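Local coordinates for cytochrome P450 CYP260B1 (PDB 5HIW), which belongs to the cytochrome P450 superfamily of haem-thiolate proteins and holds protoporphyrin IX containing iron within a mainly helical fold, at residues Q263-S268 with F319-P325; V368-F372 with G383-P388; Y99-T105 with M346-V350; V112-V116 with L354-F359. One frame throughout, in Å; residues are numbered along the deposited sequence. Where two conformers were deposited one is given.

Contact 1: residues Q263-S268 with F319-P325; sequences QAIEES and FDIHRRP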
loop_
_atom_site.group_PDB
_atom_site.type_symbol
_atom_site.label_atom_id
_atom_site.label_comp_id
_atom_site.label_asym_id
_atom_site.label_seq_id
_atom_site.Cartn_x
_atom_site.Cartn_y
_atom_site.Cartn_z
ATOM N N GLN A 263 -10.346 10.366 -10.086
ATOM C CA GLN A 263 -10.493 11.271 -8.956
ATOM C C GLN A 263 -11.333 10.639 -7.813
ATOM O O GLN A 263 -11.169 11.005 -6.636
ATOM C CB GLN A 263 -11.096 12.599 -9.463
ATOM C CG GLN A 263 -12.571 12.478 -9.777
ATOM C CD GLN A 263 -13.081 13.678 -10.563
ATOM O OE1 GLN A 263 -12.532 13.961 -11.595
ATOM N NE2 GLN A 263 -14.082 14.387 -10.054
ATOM N N ALA A 264 -12.234 9.711 -8.143
ATOM C CA ALA A 264 -12.923 8.888 -7.169
ATOM C C ALA A 264 -11.930 8.072 -6.369
ATOM O O ALA A 264 -12.086 7.930 -5.138
ATOM C CB ALA A 264 -13.989 8.000 -7.795
ATOM N N ILE A 265 -10.913 7.525 -7.030
ATOM C CA ILE A 265 -9.893 6.817 -6.333
ATOM C C ILE A 265 -9.142 7.694 -5.348
ATOM O O ILE A 265 -8.827 7.275 -4.214
ATOM C CB ILE A 265 -8.961 6.029 -7.362
ATOM C CG1 ILE A 265 -9.776 4.905 -8.054
ATOM C CG2 ILE A 265 -7.707 5.516 -6.653
ATOM C CD1 ILE A 265 -9.017 4.267 -9.234
ATOM N N GLU A 266 -8.795 8.922 -5.753
ATOM C CA GLU A 266 -8.084 9.835 -4.896
ATOM C C GLU A 266 -8.951 10.116 -3.666
ATOM O O GLU A 266 -8.486 10.039 -2.534
ATOM C CB GLU A 266 -7.738 11.150 -5.614
ATOM C CG GLU A 266 -6.680 11.001 -6.756
ATOM C CD GLU A 266 -5.413 10.320 -6.200
ATOM O OE1 GLU A 266 -4.652 10.965 -5.429
ATOM O OE2 GLU A 266 -5.204 9.113 -6.495
ATOM N N GLU A 267 -10.221 10.315 -3.883
ATOM C CA GLU A 267 -11.121 10.552 -2.708
ATOM C C GLU A 267 -11.268 9.319 -1.788
ATOM O O GLU A 267 -11.236 9.474 -0.584
ATOM C CB GLU A 267 -12.464 11.041 -3.195
ATOM C CG GLU A 267 -13.533 11.290 -2.156
ATOM C CD GLU A 267 -13.219 12.356 -1.124
ATOM O OE1 GLU A 267 -12.115 12.827 -0.980
ATOM O OE2 GLU A 267 -14.158 12.718 -0.362
ATOM N N SER A 268 -11.242 8.077 -2.352
ATOM C CA SER A 268 -11.235 6.834 -1.558
ATOM C C SER A 268 -10.024 6.748 -0.717
ATOM O O SER A 268 -10.080 6.319 0.450
ATOM C CB SER A 268 -11.428 5.553 -2.437
ATOM O OG SER A 268 -10.209 5.098 -3.109
ATOM N N PHE A 319 -17.768 11.321 1.800
ATOM C CA PHE A 319 -17.156 10.863 0.554
ATOM C C PHE A 319 -17.712 11.665 -0.592
ATOM O O PHE A 319 -18.940 11.536 -0.946
ATOM C CB PHE A 319 -17.487 9.417 0.362
ATOM C CG PHE A 319 -16.820 8.794 -0.825
ATOM C CD1 PHE A 319 -15.468 8.521 -0.802
ATOM C CD2 PHE A 319 -17.523 8.609 -1.992
ATOM C CE1 PHE A 319 -14.849 7.992 -1.898
ATOM C CE2 PHE A 319 -16.906 8.060 -3.121
ATOM C CZ PHE A 319 -15.523 7.767 -3.051
ATOM N N ASP A 320 -16.878 12.499 -1.212
ATOM C CA ASP A 320 -17.314 13.324 -2.382
ATOM C C ASP A 320 -16.459 13.107 -3.571
ATOM O O ASP A 320 -15.312 13.598 -3.526
ATOM C CB ASP A 320 -17.208 14.797 -1.951
ATOM C CG ASP A 320 -17.757 15.768 -2.968
ATOM O OD1 ASP A 320 -18.101 15.421 -4.116
ATOM O OD2 ASP A 320 -17.781 16.940 -2.580
ATOM N N ILE A 321 -16.954 12.483 -4.640
ATOM C CA ILE A 321 -16.102 12.201 -5.793
ATOM C C ILE A 321 -15.730 13.430 -6.551
ATOM O O ILE A 321 -14.793 13.380 -7.368
ATOM C CB ILE A 321 -16.602 11.084 -6.745
ATOM C CG1 ILE A 321 -17.861 11.448 -7.533
ATOM C CG2 ILE A 321 -16.795 9.775 -5.965
ATOM C CD1 ILE A 321 -18.138 10.326 -8.540
ATOM N N HIS A 322 -16.440 14.523 -6.291
ATOM C CA HIS A 322 -16.013 15.832 -6.828
ATOM C C HIS A 322 -15.070 16.659 -5.983
ATOM O O HIS A 322 -14.635 17.724 -6.433
ATOM C CB HIS A 322 -17.264 16.655 -7.201
ATOM C CG HIS A 322 -18.172 15.907 -8.128
ATOM N ND1 HIS A 322 -17.847 15.661 -9.442
ATOM C CD2 HIS A 322 -19.355 15.293 -7.914
ATOM C CE1 HIS A 322 -18.792 14.942 -10.002
ATOM N NE2 HIS A 322 -19.743 14.740 -9.101
ATOM N N ARG A 323 -14.699 16.202 -4.789
ATOM C CA ARG A 323 -13.720 16.893 -3.997
ATOM C C ARG A 323 -12.362 17.152 -4.644
ATOM O O ARG A 323 -11.739 18.186 -4.390
ATOM C CB ARG A 323 -13.542 16.179 -2.638
ATOM C CG ARG A 323 -12.632 16.889 -1.667
ATOM C CD ARG A 323 -12.405 15.998 -0.445
ATOM N NE ARG A 323 -13.594 15.618 0.243
ATOM C CZ ARG A 323 -14.109 16.300 1.263
ATOM N NH1 ARG A 323 -13.512 17.364 1.698
ATOM N NH2 ARG A 323 -15.095 15.762 1.961
ATOM N N ARG A 324 -11.834 16.224 -5.438
ATOM C CA ARG A 324 -10.503 16.377 -6.009
ATOM C C ARG A 324 -9.418 16.709 -4.967
ATOM O O ARG A 324 -8.713 17.752 -5.037
ATOM C CB ARG A 324 -10.515 17.353 -7.167
ATOM C CG ARG A 324 -11.423 16.860 -8.269
ATOM C CD ARG A 324 -11.428 17.759 -9.476
ATOM N NE ARG A 324 -12.298 17.247 -10.522
ATOM C CZ ARG A 324 -12.231 17.589 -11.807
ATOM N NH1 ARG A 324 -11.324 18.459 -12.236
ATOM N NH2 ARG A 324 -13.073 17.050 -12.669
ATOM N N PRO A 325 -9.346 15.915 -3.887
ATOM C CA PRO A 325 -8.440 16.247 -2.821
ATOM C C PRO A 325 -6.983 16.055 -3.188
ATOM O O PRO A 325 -6.684 15.236 -4.045
ATOM C CB PRO A 325 -8.832 15.277 -1.710
ATOM C CG PRO A 325 -9.232 14.091 -2.462
ATOM C CD PRO A 325 -9.999 14.611 -3.640
HETATM O O HOH W 1 -12.327 13.473 -6.055
HETATM O O HOH W 2 -15.600 16.633 -10.752
HETATM O O HOH W 3 -4.412 13.657 -4.801
#

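Contact 2: residues V368-F372 with G383-P388; sequences VQPTF and GPDQIP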
loop_
_atom_site.group_PDB
_atom_site.type_symbol
_atom_site.label_atom_id
_atom_site.label_comp_id
_atom_site.label_asym_id
_atom_site.label_seq_id
_atom_site.Cartn_x
_atom_site.Cartn_y
_atom_site.Cartn_z
ATOM N N VAL A 368 -24.329 -8.880 5.694
ATOM C CA VAL A 368 -23.058 -9.095 6.376
ATOM C C VAL A 368 -22.516 -7.736 6.724
ATOM O O VAL A 368 -22.540 -6.866 5.879
ATOM C CB VAL A 368 -22.078 -9.852 5.444
ATOM C CG1 VAL A 368 -20.721 -10.018 6.116
ATOM C CG2 VAL A 368 -22.660 -11.203 5.029
ATOM N N GLN A 369 -22.023 -7.603 7.956
ATOM C CA GLN A 369 -21.534 -6.391 8.568
ATOM C C GLN A 369 -19.998 -6.517 8.732
ATOM O O GLN A 369 -19.513 -6.953 9.748
ATOM C CB GLN A 369 -22.181 -6.212 9.989
ATOM C CG GLN A 369 -23.641 -6.647 10.187
ATOM C CD GLN A 369 -24.554 -6.058 9.142
ATOM O OE1 GLN A 369 -24.320 -4.948 8.664
ATOM N NE2 GLN A 369 -25.581 -6.807 8.751
ATOM N N PRO A 370 -19.244 -6.124 7.732
ATOM C CA PRO A 370 -17.796 -6.149 7.912
ATOM C C PRO A 370 -17.296 -5.324 9.111
ATOM O O PRO A 370 -17.883 -4.262 9.390
ATOM C CB PRO A 370 -17.283 -5.489 6.629
ATOM C CG PRO A 370 -18.422 -5.377 5.693
ATOM C CD PRO A 370 -19.671 -5.400 6.539
ATOM N N THR A 371 -16.194 -5.737 9.778
ATOM C CA THR A 371 -15.541 -4.905 10.767
ATOM C C THR A 371 -14.211 -4.274 10.275
ATOM O O THR A 371 -13.339 -5.003 9.719
ATOM C CB THR A 371 -15.196 -5.737 12.010
ATOM O OG1 THR A 371 -16.397 -6.362 12.510
ATOM C CG2 THR A 371 -14.618 -4.895 13.070
ATOM N N PHE A 372 -14.061 -2.982 10.529
ATOM C CA PHE A 372 -12.868 -2.157 10.194
ATOM C C PHE A 372 -11.963 -2.079 11.380
ATOM O O PHE A 372 -12.410 -1.769 12.504
ATOM C CB PHE A 372 -13.273 -0.751 9.711
ATOM C CG PHE A 372 -14.060 -0.802 8.434
ATOM C CD1 PHE A 372 -15.389 -1.110 8.443
ATOM C CD2 PHE A 372 -13.427 -0.662 7.206
ATOM C CE1 PHE A 372 -16.105 -1.226 7.307
ATOM C CE2 PHE A 372 -14.131 -0.798 6.052
ATOM C CZ PHE A 372 -15.432 -1.122 6.058
ATOM N N GLY A 383 -8.496 -1.409 7.277
ATOM C CA GLY A 383 -9.419 -1.881 6.306
ATOM C C GLY A 383 -10.469 -2.877 6.862
ATOM O O GLY A 383 -10.424 -3.139 8.048
ATOM N N PRO A 384 -11.290 -3.421 5.989
ATOM C CA PRO A 384 -12.392 -4.328 6.324
ATOM C C PRO A 384 -11.928 -5.745 6.405
ATOM O O PRO A 384 -10.962 -6.145 5.745
ATOM C CB PRO A 384 -13.363 -4.151 5.166
ATOM C CG PRO A 384 -12.522 -3.928 4.013
ATOM C CD PRO A 384 -11.382 -3.076 4.553
ATOM N N ASP A 385 -12.615 -6.532 7.249
ATOM C CA ASP A 385 -12.352 -7.963 7.253
ATOM C C ASP A 385 -12.880 -8.738 6.125
ATOM O O ASP A 385 -12.413 -9.877 5.912
ATOM C CB ASP A 385 -12.711 -8.560 8.635
ATOM C CG ASP A 385 -14.175 -8.530 8.942
ATOM O OD1 ASP A 385 -15.018 -7.991 8.193
ATOM O OD2 ASP A 385 -14.488 -9.073 10.005
ATOM N N GLN A 386 -13.822 -8.180 5.368
ATOM C CA GLN A 386 -14.366 -8.754 4.164
ATOM C C GLN A 386 -15.207 -7.692 3.464
ATOM O O GLN A 386 -15.555 -6.623 4.059
ATOM C CB GLN A 386 -15.233 -10.026 4.394
ATOM C CG GLN A 386 -16.230 -9.833 5.547
ATOM C CD GLN A 386 -17.298 -10.909 5.555
ATOM O OE1 GLN A 386 -17.800 -11.258 4.519
ATOM N NE2 GLN A 386 -17.645 -11.403 6.700
ATOM N N ILE A 387 -15.514 -7.970 2.207
ATOM C CA ILE A 387 -16.205 -7.047 1.310
ATOM C C ILE A 387 -17.323 -7.758 0.614
ATOM O O ILE A 387 -17.287 -8.070 -0.590
ATOM C CB ILE A 387 -15.270 -6.353 0.291
ATOM C CG1 ILE A 387 -14.071 -5.779 1.002
ATOM C CG2 ILE A 387 -16.060 -5.231 -0.370
ATOM C CD1 ILE A 387 -12.987 -5.446 0.027
ATOM N N PRO A 388 -18.365 -8.062 1.383
ATOM C CA PRO A 388 -19.483 -8.853 0.829
ATOM C C PRO A 388 -20.263 -8.090 -0.215
ATOM O O PRO A 388 -20.836 -7.057 0.108
ATOM C CB PRO A 388 -20.375 -9.107 2.065
ATOM C CG PRO A 388 -19.667 -8.573 3.249
ATOM C CD PRO A 388 -18.617 -7.601 2.755
#

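Contact 3: residues Y99-T105 with M346-V350; sequences YEEATVT and MEARV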
loop_
_atom_site.group_PDB
_atom_site.type_symbol
_atom_site.label_atom_id
_atom_site.label_comp_id
_atom_site.label_asym_id
_atom_site.label_seq_id
_atom_site.Cartn_x
_atom_site.Cartn_y
_atom_site.Cartn_z
ATOM N N TYR A 99 2.509 -1.663 -19.394
ATOM C CA TYR A 99 2.014 -2.794 -18.541
ATOM C C TYR A 99 0.557 -2.765 -18.219
ATOM O O TYR A 99 -0.071 -3.827 -18.022
ATOM C CB TYR A 99 2.947 -3.024 -17.357
ATOM C CG TYR A 99 4.258 -3.508 -17.939
ATOM C CD1 TYR A 99 4.339 -4.763 -18.573
ATOM C CD2 TYR A 99 5.389 -2.719 -17.892
ATOM C CE1 TYR A 99 5.514 -5.168 -19.183
ATOM C CE2 TYR A 99 6.537 -3.085 -18.516
ATOM C CZ TYR A 99 6.610 -4.324 -19.160
ATOM O OH TYR A 99 7.797 -4.720 -19.759
ATOM N N GLU A 100 -0.045 -1.584 -18.320
ATOM C CA GLU A 100 -1.481 -1.564 -18.431
ATOM C C GLU A 100 -1.987 -2.432 -19.542
ATOM O O GLU A 100 -2.954 -3.245 -19.360
ATOM C CB GLU A 100 -2.014 -0.111 -18.553
ATOM C CG GLU A 100 -3.490 -0.008 -18.961
ATOM C CD GLU A 100 -4.137 1.378 -18.691
ATOM O OE1 GLU A 100 -3.495 2.258 -18.143
ATOM O OE2 GLU A 100 -5.314 1.575 -18.979
ATOM N N GLU A 101 -1.401 -2.275 -20.725
ATOM C CA GLU A 101 -1.935 -2.991 -21.859
ATOM C C GLU A 101 -1.483 -4.452 -21.843
ATOM O O GLU A 101 -2.241 -5.364 -22.151
ATOM C CB GLU A 101 -1.489 -2.308 -23.168
ATOM C CG GLU A 101 -2.037 -2.976 -24.420
ATOM C CD GLU A 101 -1.237 -4.181 -24.931
ATOM O OE1 GLU A 101 -0.040 -4.367 -24.594
ATOM O OE2 GLU A 101 -1.846 -4.936 -25.720
ATOM N N ALA A 102 -0.226 -4.658 -21.540
ATOM C CA ALA A 102 0.357 -6.025 -21.663
ATOM C C ALA A 102 0.046 -6.901 -20.477
ATOM O O ALA A 102 -0.027 -8.124 -20.630
ATOM C CB ALA A 102 1.870 -5.907 -21.821
ATOM N N THR A 103 -0.152 -6.341 -19.284
ATOM C CA THR A 103 -0.286 -7.189 -18.095
ATOM C C THR A 103 -1.491 -6.969 -17.234
ATOM O O THR A 103 -2.192 -7.894 -16.929
ATOM C CB THR A 103 0.950 -7.050 -17.185
ATOM O OG1 THR A 103 2.106 -7.613 -17.833
ATOM C CG2 THR A 103 0.766 -7.748 -15.900
ATOM N N VAL A 104 -1.735 -5.748 -16.793
ATOM C CA VAL A 104 -2.818 -5.531 -15.820
ATOM C C VAL A 104 -4.195 -5.737 -16.433
ATOM O O VAL A 104 -5.017 -6.374 -15.817
ATOM C CB VAL A 104 -2.619 -4.174 -15.131
ATOM C CG1 VAL A 104 -3.744 -3.901 -14.123
ATOM C CG2 VAL A 104 -1.249 -4.076 -14.471
ATOM N N THR A 105 -4.473 -5.276 -17.666
ATOM C CA THR A 105 -5.778 -5.458 -18.275
ATOM C C THR A 105 -6.114 -6.942 -18.474
ATOM O O THR A 105 -7.198 -7.399 -18.101
ATOM C CB THR A 105 -5.944 -4.599 -19.555
ATOM O OG1 THR A 105 -5.763 -3.237 -19.192
ATOM C CG2 THR A 105 -7.346 -4.743 -20.241
ATOM N N MET A 346 -2.812 2.901 -11.298
ATOM C CA MET A 346 -3.211 2.321 -12.497
ATOM C C MET A 346 -3.967 0.981 -12.310
ATOM O O MET A 346 -4.961 0.681 -12.961
ATOM C CB MET A 346 -2.034 2.166 -13.438
ATOM C CG MET A 346 -2.351 1.462 -14.730
ATOM S SD MET A 346 -2.135 -0.361 -14.742
ATOM C CE MET A 346 -0.397 -0.457 -14.764
ATOM N N GLU A 347 -3.423 0.162 -11.424
ATOM C CA GLU A 347 -4.064 -1.137 -11.169
ATOM C C GLU A 347 -5.452 -0.938 -10.567
ATOM O O GLU A 347 -6.410 -1.594 -10.957
ATOM C CB GLU A 347 -3.154 -1.927 -10.246
ATOM C CG GLU A 347 -3.561 -3.402 -10.115
ATOM C CD GLU A 347 -2.535 -4.250 -9.396
ATOM O OE1 GLU A 347 -1.317 -3.931 -9.296
ATOM O OE2 GLU A 347 -3.031 -5.327 -8.995
ATOM N N ALA A 348 -5.591 -0.026 -9.650
ATOM C CA ALA A 348 -6.899 0.326 -9.124
ATOM C C ALA A 348 -7.835 0.790 -10.215
ATOM O O ALA A 348 -8.987 0.360 -10.304
ATOM C CB ALA A 348 -6.766 1.327 -8.017
ATOM N N ARG A 349 -7.419 1.715 -11.067
ATOM C CA ARG A 349 -8.269 2.160 -12.146
ATOM C C ARG A 349 -8.694 1.065 -13.126
ATOM O O ARG A 349 -9.898 0.927 -13.474
ATOM C CB ARG A 349 -7.559 3.305 -12.901
ATOM C CG ARG A 349 -8.289 3.706 -14.153
ATOM C CD ARG A 349 -7.619 4.830 -14.931
ATOM N NE ARG A 349 -6.169 4.724 -15.093
ATOM C CZ ARG A 349 -5.540 4.048 -16.046
ATOM N NH1 ARG A 349 -6.219 3.378 -16.923
ATOM N NH2 ARG A 349 -4.221 4.065 -16.086
ATOM N N VAL A 350 -7.735 0.291 -13.590
ATOM C CA VAL A 350 -7.986 -0.768 -14.536
ATOM C C VAL A 350 -8.889 -1.866 -13.997
ATOM O O VAL A 350 -9.896 -2.233 -14.626
ATOM C CB VAL A 350 -6.713 -1.364 -15.025
ATOM C CG1 VAL A 350 -6.985 -2.596 -15.889
ATOM C CG2 VAL A 350 -5.928 -0.332 -15.801
#

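Contact 4: residues V112-V116 with L354-F359; sequences VERLV and LLLERF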
loop_
_atom_site.group_PDB
_atom_site.type_symbol
_atom_site.label_atom_id
_atom_site.label_comp_id
_atom_site.label_asym_id
_atom_site.label_seq_id
_atom_site.Cartn_x
_atom_site.Cartn_y
_atom_site.Cartn_z
ATOM N N VAL A 112 -12.113 -10.780 -13.327
ATOM C CA VAL A 112 -13.483 -10.377 -13.397
ATOM C C VAL A 112 -14.338 -11.499 -14.042
ATOM O O VAL A 112 -15.446 -11.797 -13.569
ATOM C CB VAL A 112 -13.617 -9.092 -14.213
ATOM C CG1 VAL A 112 -15.054 -8.847 -14.623
ATOM C CG2 VAL A 112 -13.087 -7.904 -13.415
ATOM N N GLU A 113 -13.789 -12.130 -15.094
ATOM C CA GLU A 113 -14.420 -13.256 -15.797
ATOM C C GLU A 113 -14.846 -14.352 -14.824
ATOM O O GLU A 113 -15.925 -14.958 -14.970
ATOM C CB GLU A 113 -13.458 -13.856 -16.845
ATOM C CG GLU A 113 -13.951 -15.131 -17.533
ATOM C CD GLU A 113 -15.191 -14.859 -18.340
ATOM O OE1 GLU A 113 -15.215 -13.753 -18.897
ATOM O OE2 GLU A 113 -16.126 -15.702 -18.408
ATOM N N ARG A 114 -14.000 -14.619 -13.828
ATOM C CA ARG A 114 -14.290 -15.660 -12.847
ATOM C C ARG A 114 -15.547 -15.360 -12.085
ATOM O O ARG A 114 -16.115 -16.283 -11.535
ATOM C CB ARG A 114 -13.170 -15.890 -11.830
ATOM C CG ARG A 114 -11.861 -16.475 -12.392
ATOM C CD ARG A 114 -10.683 -16.398 -11.404
ATOM N NE ARG A 114 -9.434 -16.672 -12.121
ATOM C CZ ARG A 114 -8.249 -16.065 -11.930
ATOM N NH1 ARG A 114 -8.045 -15.154 -10.964
ATOM N NH2 ARG A 114 -7.229 -16.437 -12.704
ATOM N N LEU A 115 -15.967 -14.090 -11.982
ATOM C CA LEU A 115 -17.122 -13.775 -11.159
ATOM C C LEU A 115 -18.425 -13.819 -11.923
ATOM O O LEU A 115 -19.512 -13.668 -11.333
ATOM C CB LEU A 115 -16.972 -12.405 -10.487
ATOM C CG LEU A 115 -15.783 -12.224 -9.512
ATOM C CD1 LEU A 115 -15.817 -10.809 -8.876
ATOM C CD2 LEU A 115 -15.840 -13.292 -8.435
ATOM N N VAL A 116 -18.305 -13.983 -13.236
ATOM C CA VAL A 116 -19.395 -13.684 -14.147
ATOM C C VAL A 116 -20.636 -14.565 -13.912
ATOM O O VAL A 116 -21.768 -14.117 -14.149
ATOM C CB VAL A 116 -18.915 -13.796 -15.616
ATOM C CG1 VAL A 116 -20.045 -14.209 -16.566
ATOM C CG2 VAL A 116 -18.299 -12.473 -16.045
ATOM N N LEU A 354 -13.097 -2.352 -14.974
ATOM C CA LEU A 354 -13.547 -3.592 -15.575
ATOM C C LEU A 354 -14.600 -4.279 -14.777
ATOM O O LEU A 354 -15.544 -4.868 -15.362
ATOM C CB LEU A 354 -12.370 -4.490 -15.849
ATOM C CG LEU A 354 -11.516 -4.004 -17.006
ATOM C CD1 LEU A 354 -10.266 -4.834 -17.121
ATOM C CD2 LEU A 354 -12.258 -3.972 -18.316
ATOM N N LEU A 355 -14.467 -4.236 -13.461
ATOM C CA LEU A 355 -15.451 -4.852 -12.536
ATOM C C LEU A 355 -16.767 -4.115 -12.654
ATOM O O LEU A 355 -17.857 -4.734 -12.773
ATOM C CB LEU A 355 -14.931 -4.754 -11.109
ATOM C CG LEU A 355 -15.794 -5.356 -10.008
ATOM C CD1 LEU A 355 -15.846 -6.872 -10.134
ATOM C CD2 LEU A 355 -15.285 -4.958 -8.625
ATOM N N LEU A 356 -16.685 -2.784 -12.652
ATOM C CA LEU A 356 -17.903 -1.902 -12.677
ATOM C C LEU A 356 -18.635 -2.091 -13.980
ATOM O O LEU A 356 -19.861 -2.252 -13.982
ATOM C CB LEU A 356 -17.589 -0.389 -12.462
ATOM C CG LEU A 356 -17.110 0.007 -11.075
ATOM C CD1 LEU A 356 -16.841 1.504 -11.096
ATOM C CD2 LEU A 356 -18.059 -0.340 -9.935
ATOM N N GLU A 357 -17.903 -2.163 -15.083
ATOM C CA GLU A 357 -18.595 -2.201 -16.355
ATOM C C GLU A 357 -19.234 -3.576 -16.562
ATOM O O GLU A 357 -20.210 -3.696 -17.281
ATOM C CB GLU A 357 -17.689 -1.838 -17.519
ATOM C CG GLU A 357 -17.103 -3.025 -18.234
ATOM C CD GLU A 357 -16.566 -2.683 -19.606
ATOM O OE1 GLU A 357 -15.371 -2.985 -19.858
ATOM O OE2 GLU A 357 -17.351 -2.115 -20.405
ATOM N N ARG A 358 -18.653 -4.605 -15.963
ATOM C CA ARG A 358 -19.160 -5.964 -16.102
ATOM C C ARG A 358 -20.364 -6.257 -15.196
ATOM O O ARG A 358 -21.177 -7.101 -15.524
ATOM C CB ARG A 358 -18.066 -6.957 -15.815
ATOM C CG ARG A 358 -18.445 -8.399 -16.172
ATOM C CD ARG A 358 -18.510 -8.552 -17.690
ATOM N NE ARG A 358 -19.017 -9.854 -18.112
ATOM C CZ ARG A 358 -20.288 -10.267 -17.986
ATOM N NH1 ARG A 358 -21.235 -9.494 -17.441
ATOM N NH2 ARG A 358 -20.619 -11.491 -18.406
ATOM N N PHE A 359 -20.462 -5.588 -14.060
ATOM C CA PHE A 359 -21.514 -5.850 -13.101
ATOM C C PHE A 359 -22.285 -4.571 -12.861
ATOM O O PHE A 359 -22.141 -3.912 -11.832
ATOM C CB PHE A 359 -20.916 -6.436 -11.827
ATOM C CG PHE A 359 -20.291 -7.781 -12.053
ATOM C CD1 PHE A 359 -21.097 -8.887 -12.289
ATOM C CD2 PHE A 359 -18.916 -7.950 -12.048
ATOM C CE1 PHE A 359 -20.549 -10.118 -12.518
ATOM C CE2 PHE A 359 -18.370 -9.177 -12.314
ATOM C CZ PHE A 359 -19.190 -10.271 -12.542
#

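Contact 1: residues Q263-S268 with F319-P325
E267 sends its carboxylate from helix 261-271 into the loop, where OE2 takes two bonds from F319-P325. D320 N donates to OE2 almost straight at 2.9 Å (177°), meeting its anti side. R323 NE comes to the syn side of the same OE2 at 3.0 Å, a salt bridge, and both donors arrive from one face of the carboxylate. The E267 chain turns at chi2 (62°), and R270 salt-bridges the other oxygen. E267 and R270 form the ExxR motif of the P450 K helix, and R323 supplies the third member of the E-R-R triad. R323 is itself fixed by backbone carbonyls, including P314 O.

At the start of the helix segment, Q263 NE2 donates to I321 O at 3.0 Å, with the acceptor in the plane of the amide. A water links Q263 O, I321 O and R324 N.

Carbon contacts lie beside these bonds: A264 CB meets I321 CG2 at 3.8 Å and E267 CG lies 3.6 Å from F319 CE1. P325 CG comes 3.5 Å from E267 OE1. The loop thus spans the K helix and helix 248-256, where F319 and I321 touch A250, while I265 and S268 turn to helix 232-245.

Contact 2: residues V368-F372 with G383-P388
F372 and P384 meet at the buried end of this contact, together with G383. The P384 CA lies over one face of the F372 ring, and P384 CB comes within 3.6 Å of F372 CE2. CG of F372 stands beside its own backbone N (chi1 -64°), which lays the ring along the neighbouring chain. Both residues are buried against V242 of helix 232-245. Their backbones are an antiparallel non-hydrogen-bonded pair, and F372 CA makes a CH-O contact with G383 O at 3.4 Å.

The pair belongs to the two-stranded antiparallel sheet of 372-373 and 383-384, a small hairpin in the C-terminal part of the P450 fold. Beyond it, D385 bonds T371 twice, once through its backbone and once through its side chain. D385 N donates to T371 O at 3.0 Å, while D385 OD1 receives T371 N from above the carboxylate plane, also at 3.0 Å.

From here outward the residues are partly exposed. P370 CB comes within 3.3 Å of Q386 O, a buried carbonyl with no polar partner in the model. V368 CG1 nevertheless presses P388 CG at 3.4 Å, closer than usual for carbons, and also meets the Q386 amide, whose chain crosses it at about a right angle.

Contact 3: residues Y99-T105 with M346-V350
The carboxylate of E100 sits at the edge of the R349 guanidinium, and the two planes are turned 38° apart. R349 grips it end-on with both terminal nitrogens: NH2 to OE1 at 2.8 Å and NH1 to OE2 at 2.9 Å. Each oxygen lies nearly in the guanidinium plane, whereas each nitrogen meets the syn side of its oxygen while standing 30° out of the carboxylate plane. The E100 chain is extended, with CG anti to the backbone N, which carries its carboxylate to R349. R349 bends at chi3 to meet it nearly crosswise.

Beside this salt bridge, helix 93-113 and helix 341-358 cross at a signed angle of -69°, with the axes of the two short segments 10.4 Å apart at closest approach. They correspond to the D and L helices of the P450 fold, the latter following the haem-binding loop, and the side chain of E347 lies about 6 Å from the haem. M346, bent at chi2 and chi3, ends tip to tip with V104, with CE 3.7 Å from V104 CG2; its SD rests on E100 CB. V104 CG1 in turn meets V350 CG1, and V350 CG2 comes 3.8 Å from E100 OE2. T105 OG1 touches V350 CG1 at 3.6 Å while donating to E100 O. That oxygen also accepts T105 N, a bond spanning five residues that goes with the pi-type widening of the helix at 100-104. The R349 side chain also touches P262 and I265 of helix 261-271.

Contact 4: residues V112-V116 with L354-F359
L355, which faces V112 across the contact, offers a carbonyl O that takes the F359 N at 3.0 Å and, weakly, R358 N. These bonds close the last turn of helix 341-358 and set R358 and F359 against the C-terminal part of helix 93-113 and the turn after it. V112 touches both: CG1 rests 3.8 Å from R358 CB and approaches F359 CE2 obliquely, while CG2 packs against L355. R358 bends at chi2 (71°), bringing its guanidinium round so that V116 CG2 lies over one face of it, 3.4 Å from R358 NE. V116 CA and N lie at the edge of the F359 ring, R358 CG lies over one face, and L115 CB is 3.7 Å from F359 CZ. L115 CD1 reaches L355 CD1 at 4.1 Å, with L123 of helix 123-128 also touching L115. Apolar contacts and an arginine side chain, packed through both its stem and its guanidinium face, join the C-terminal regions of the D and L helices of the P450 fold.

How the contacts relate
From the N terminus, helix 93-113 opens contact 3 and then contact 4. Each loop closes more than 230 residues later, on helix 341-358, first at 346-350 and then at 354-359, so contacts 3 and 4 cross and share the same helix pair. They touch where T105 O meets L354 CD1. Contact 1 opens at helix 261-271 and closes in the loop before helix 341-358, nested inside both of those loops; I265 CD1 packs 3.5 Å from R349 N and so joins it to contact 3. Contact 2 follows in series once helix 341-358 has ended, bringing 368-372 against 383-388 beside helix 232-245, with nearest atoms about 8 Å from contact 4.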